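Long-range contact in glycoprotein (Chandipura virus, PDB 5MDM), which probably attaches the virus to host receptors and, in the acidic endosome, changes conformation to drive fusion of the viral and endosomal membranes: residues S54-V65 with E123-V134. Numbering follows the deposited sequence.
Sequences SDGFLCHAAKWV and EFLVIMITPHHV
Val-126 CG2 lies over one face of the Trp-64 indole, 3.6 Å from the centroid of the five-membered ring, a CH-pi contact. Met-128 meets the same indole differently, at the edge of its six-membered ring: its CE sits in the indole plane, 3.7 Å from Trp-64 CZ2. The extended Met-128 chain first runs alongside His-60 in the same direction, and its SD reaches the imidazole obliquely, 3.5 Å from His-60 CD2. With His-60 CG anti to the backbone N (chi1 166°), the ring is set beside the Met-128 chain. At the other end, Asp-55 OD1 approaches the edge of the His-133 ring in its plane, 3.1 Å from His-133 CD2, with carboxylate and imidazole planes 74° apart.

On the sheet face away from Trp-64 and His-60 the middle of the contact is apolar: Ile-129 CG2 touches Phe-57 CD2, and Ile-127 CG2 packs on Cys-59 SG at 3.6 Å. This side is backed by helix 89-101, where Leu-96 meets Phe-57, Ala-95 meets Ile-127 and Cys-92 closes the disulfide with Cys-59. Past Ala-61 comes the polar end of this face, where the aliphatic part of Lys-63 runs alongside Glu-123, but Lys-63 NZ stays 4.0 Å from Glu-123 OE1, too far for a salt bridge, though the charges are opposite.

Reciprocal backbone bonds in the pairs Leu-58/Thr-130, His-60/Met-128, Ala-62/Val-126 and Trp-64/Phe-124 fix the register; the axes of 56-65 and 123-131 run at 154° between their N-to-C directions, close to antiparallel. Beyond the regular ladder, Val-134 N donates to Ser-54 O at 3.2 Å. His-60 is probably a pH sensor of the pre-fusion state, as is nearby His-162. Met-128 and Val-134 are sites of interaction with host vimentin. Such a long antiparallel pair is characteristic of the elongated, beta-rich fusion domain of class III viral glycoproteins.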
loop_
_atom_site.group_PDB
_atom_site.type_symbol
_atom_site.label_atom_id
_atom_site.label_comp_id
_atom_site.label_asym_id
_atom_site.label_seq_id
_atom_site.Cartn_x
_atom_site.Cartn_y
_atom_site.Cartn_z
ATOM N N SER A 54 4.005 21.261 10.292
ATOM C CA SER A 54 3.222 21.753 11.417
ATOM C C SER A 54 3.790 21.280 12.753
ATOM O O SER A 54 3.070 21.174 13.747
ATOM C CB SER A 54 1.755 21.348 11.279
ATOM O OG SER A 54 1.611 19.944 11.181
ATOM N N ASP A 55 5.087 20.990 12.764
ATOM C CA ASP A 55 5.792 20.701 14.003
ATOM C C ASP A 55 5.846 21.978 14.814
ATOM O O ASP A 55 6.011 23.065 14.263
ATOM C CB ASP A 55 7.213 20.206 13.728
ATOM C CG ASP A 55 7.264 18.732 13.363
ATOM O OD1 ASP A 55 6.260 18.022 13.600
ATOM O OD2 ASP A 55 8.312 18.283 12.848
ATOM N N GLY A 56 5.703 21.851 16.127
ATOM C CA GLY A 56 5.689 23.023 16.975
ATOM C C GLY A 56 6.360 22.841 18.318
ATOM O O GLY A 56 6.934 21.795 18.623
ATOM N N PHE A 57 6.283 23.892 19.121
ATOM C CA PHE A 57 6.834 23.896 20.456
ATOM C C PHE A 57 5.865 24.607 21.376
ATOM O O PHE A 57 5.331 25.663 21.035
ATOM C CB PHE A 57 8.176 24.622 20.478
ATOM C CG PHE A 57 9.235 23.958 19.654
ATOM C CD1 PHE A 57 9.610 24.484 18.432
ATOM C CD2 PHE A 57 9.849 22.802 20.099
ATOM C CE1 PHE A 57 10.589 23.875 17.676
ATOM C CE2 PHE A 57 10.824 22.187 19.346
ATOM C CZ PHE A 57 11.194 22.724 18.131
ATOM N N LEU A 58 5.627 24.013 22.536
ATOM C CA LEU A 58 4.904 24.688 23.595
ATOM C C LEU A 58 5.913 25.443 24.441
ATOM O O LEU A 58 6.779 24.844 25.086
ATOM C CB LEU A 58 4.104 23.695 24.438
ATOM C CG LEU A 58 2.744 23.286 23.862
ATOM C CD1 LEU A 58 2.148 22.132 24.652
ATOM C CD2 LEU A 58 1.791 24.473 23.845
ATOM N N CYS A 59 5.814 26.766 24.391
ATOM C CA CYS A 59 6.671 27.646 25.165
ATOM C C CYS A 59 5.992 27.955 26.498
ATOM O O CYS A 59 5.039 28.738 26.555
ATOM C CB CYS A 59 6.936 28.934 24.377
ATOM S SG CYS A 59 8.156 30.060 25.100
ATOM N N HIS A 60 6.470 27.314 27.561
ATOM C CA HIS A 60 5.939 27.533 28.902
ATOM C C HIS A 60 6.781 28.555 29.656
ATOM O O HIS A 60 8.003 28.522 29.592
ATOM C CB HIS A 60 5.910 26.223 29.689
ATOM C CG HIS A 60 5.705 26.410 31.161
ATOM N ND1 HIS A 60 4.454 26.502 31.734
ATOM C CD2 HIS A 60 6.593 26.537 32.176
ATOM C CE1 HIS A 60 4.581 26.669 33.038
ATOM N NE2 HIS A 60 5.869 26.696 33.332
ATOM N N ALA A 61 6.126 29.457 30.376
ATOM C CA ALA A 61 6.842 30.452 31.162
ATOM C C ALA A 61 6.355 30.462 32.601
ATOM O O ALA A 61 5.150 30.498 32.857
ATOM C CB ALA A 61 6.690 31.829 30.544
ATOM N N ALA A 62 7.294 30.429 33.538
ATOM C CA ALA A 62 6.951 30.486 34.954
ATOM C C ALA A 62 8.096 31.060 35.770
ATOM O O ALA A 62 9.235 30.619 35.646
ATOM C CB ALA A 62 6.576 29.105 35.472
ATOM N N LYS A 63 7.788 32.050 36.602
ATOM C CA LYS A 63 8.774 32.603 37.521
ATOM C C LYS A 63 8.955 31.688 38.729
ATOM O O LYS A 63 7.994 31.350 39.410
ATOM C CB LYS A 63 8.377 34.018 37.960
ATOM C CG LYS A 63 8.589 35.066 36.872
ATOM C CD LYS A 63 8.184 36.465 37.313
ATOM C CE LYS A 63 6.680 36.586 37.482
ATOM N NZ LYS A 63 6.271 37.988 37.777
ATOM N N TRP A 64 10.188 31.265 38.976
ATOM C CA TRP A 64 10.503 30.504 40.175
ATOM C C TRP A 64 10.981 31.480 41.243
ATOM O O TRP A 64 12.015 32.130 41.087
ATOM C CB TRP A 64 11.567 29.442 39.893
ATOM C CG TRP A 64 11.114 28.343 38.966
ATOM C CD1 TRP A 64 10.261 28.458 37.907
ATOM C CD2 TRP A 64 11.488 26.960 39.028
ATOM N NE1 TRP A 64 10.087 27.237 37.303
ATOM C CE2 TRP A 64 10.829 26.301 37.973
ATOM C CE3 TRP A 64 12.317 26.218 39.874
ATOM C CZ2 TRP A 64 10.973 24.936 37.741
ATOM C CZ3 TRP A 64 12.459 24.863 39.641
ATOM C CH2 TRP A 64 11.792 24.237 38.583
ATOM N N VAL A 65 10.211 31.585 42.321
ATOM C CA VAL A 65 10.437 32.607 43.335
ATOM C C VAL A 65 10.927 32.039 44.664
ATOM O O VAL A 65 10.245 31.233 45.302
ATOM C CB VAL A 65 9.155 33.425 43.586
ATOM C CG1 VAL A 65 9.374 34.426 44.707
ATOM C CG2 VAL A 65 8.719 34.128 42.311
ATOM N N GLU A 123 13.679 36.137 42.010
ATOM C CA GLU A 123 12.987 35.275 41.058
ATOM C C GLU A 123 13.777 34.980 39.783
ATOM O O GLU A 123 14.557 35.810 39.307
ATOM C CB GLU A 123 11.615 35.861 40.710
ATOM C CG GLU A 123 11.670 37.296 40.229
ATOM C CD GLU A 123 10.300 37.885 39.962
ATOM O OE1 GLU A 123 9.294 37.249 40.342
ATOM O OE2 GLU A 123 10.230 38.987 39.376
ATOM N N PHE A 124 13.548 33.783 39.244
ATOM C CA PHE A 124 14.167 33.309 38.008
ATOM C C PHE A 124 13.079 33.001 36.989
ATOM O O PHE A 124 12.287 32.088 37.203
ATOM C CB PHE A 124 14.928 32.006 38.278
ATOM C CG PHE A 124 16.422 32.146 38.256
ATOM C CD1 PHE A 124 17.029 33.236 37.654
ATOM C CD2 PHE A 124 17.224 31.175 38.835
ATOM C CE1 PHE A 124 18.410 33.355 37.635
ATOM C CE2 PHE A 124 18.600 31.289 38.821
ATOM C CZ PHE A 124 19.194 32.381 38.219
ATOM N N LEU A 125 13.036 33.734 35.879
ATOM C CA LEU A 125 12.045 33.439 34.842
ATOM C C LEU A 125 12.434 32.203 34.032
ATOM O O LEU A 125 13.336 32.244 33.193
ATOM C CB LEU A 125 11.804 34.642 33.928
ATOM C CG LEU A 125 10.709 34.439 32.875
ATOM C CD1 LEU A 125 9.511 33.708 33.467
ATOM C CD2 LEU A 125 10.272 35.773 32.288
ATOM N N VAL A 126 11.731 31.108 34.290
ATOM C CA VAL A 126 12.047 29.814 33.701
ATOM C C VAL A 126 11.148 29.489 32.513
ATOM O O VAL A 126 9.918 29.500 32.629
ATOM C CB VAL A 126 11.915 28.691 34.751
ATOM C CG1 VAL A 126 11.971 27.322 34.085
ATOM C CG2 VAL A 126 12.999 28.827 35.816
ATOM N N ILE A 127 11.771 29.202 31.372
ATOM C CA ILE A 127 11.037 28.787 30.182
ATOM C C ILE A 127 11.249 27.303 29.897
ATOM O O ILE A 127 12.378 26.817 29.917
ATOM C CB ILE A 127 11.452 29.585 28.935
ATOM C CG1 ILE A 127 11.473 31.085 29.227
ATOM C CG2 ILE A 127 10.498 29.290 27.790
ATOM C CD1 ILE A 127 10.101 31.707 29.314
ATOM N N MET A 128 10.156 26.592 29.633
ATOM C CA MET A 128 10.210 25.165 29.326
ATOM C C MET A 128 9.614 24.894 27.945
ATOM O O MET A 128 8.449 25.202 27.691
ATOM C CB MET A 128 9.463 24.360 30.393
ATOM C CG MET A 128 9.870 24.703 31.820
ATOM S SD MET A 128 8.821 23.937 33.072
ATOM C CE MET A 128 9.217 24.935 34.510
ATOM N N ILE A 129 10.423 24.318 27.060
ATOM C CA ILE A 129 10.014 24.071 25.680
ATOM C C ILE A 129 9.618 22.616 25.460
ATOM O O ILE A 129 10.472 21.731 25.417
ATOM C CB ILE A 129 11.143 24.431 24.693
ATOM C CG1 ILE A 129 11.451 25.928 24.757
ATOM C CG2 ILE A 129 10.764 24.033 23.278
ATOM C CD1 ILE A 129 10.297 26.804 24.322
ATOM N N THR A 130 8.320 22.372 25.319
ATOM C CA THR A 130 7.821 21.019 25.085
ATOM C C THR A 130 7.297 20.870 23.663
ATOM O O THR A 130 6.201 21.334 23.361
ATOM C CB THR A 130 6.686 20.656 26.058
ATOM O OG1 THR A 130 7.158 20.755 27.407
ATOM C CG2 THR A 130 6.194 19.240 25.805
ATOM N N PRO A 131 8.078 20.212 22.788
ATOM C CA PRO A 131 7.706 20.003 21.385
ATOM C C PRO A 131 6.302 19.416 21.234
ATOM O O PRO A 131 6.033 18.323 21.734
ATOM C CB PRO A 131 8.759 19.006 20.896
ATOM C CG PRO A 131 9.936 19.252 21.752
ATOM C CD PRO A 131 9.387 19.616 23.105
ATOM N N HIS A 132 5.423 20.156 20.559
ATOM C CA HIS A 132 4.037 19.742 20.359
ATOM C C HIS A 132 3.598 19.936 18.905
ATOM O O HIS A 132 3.634 21.046 18.375
ATOM C CB HIS A 132 3.112 20.519 21.300
ATOM C CG HIS A 132 1.656 20.265 21.068
ATOM N ND1 HIS A 132 1.149 19.009 20.813
ATOM C CD2 HIS A 132 0.595 21.108 21.058
ATOM C CE1 HIS A 132 -0.159 19.088 20.651
ATOM N NE2 HIS A 132 -0.521 20.350 20.795
ATOM N N HIS A 133 3.183 18.848 18.266
ATOM C CA HIS A 133 2.747 18.894 16.874
ATOM C C HIS A 133 1.253 19.205 16.764
ATOM O O HIS A 133 0.438 18.638 17.493
ATOM C CB HIS A 133 3.066 17.567 16.181
ATOM C CG HIS A 133 2.551 17.470 14.780
ATOM N ND1 HIS A 133 1.263 17.073 14.487
ATOM C CD2 HIS A 133 3.153 17.699 13.590
ATOM C CE1 HIS A 133 1.092 17.073 13.177
ATOM N NE2 HIS A 133 2.224 17.447 12.610
ATOM N N VAL A 134 0.901 20.107 15.850
ATOM C CA VAL A 134 -0.493 20.494 15.650
ATOM C C VAL A 134 -0.933 20.254 14.210
ATOM O O VAL A 134 -0.111 19.996 13.333
ATOM C CB VAL A 134 -0.735 21.976 16.006
ATOM C CG1 VAL A 134 -0.087 22.311 17.338
ATOM C CG2 VAL A 134 -0.200 22.883 14.914
#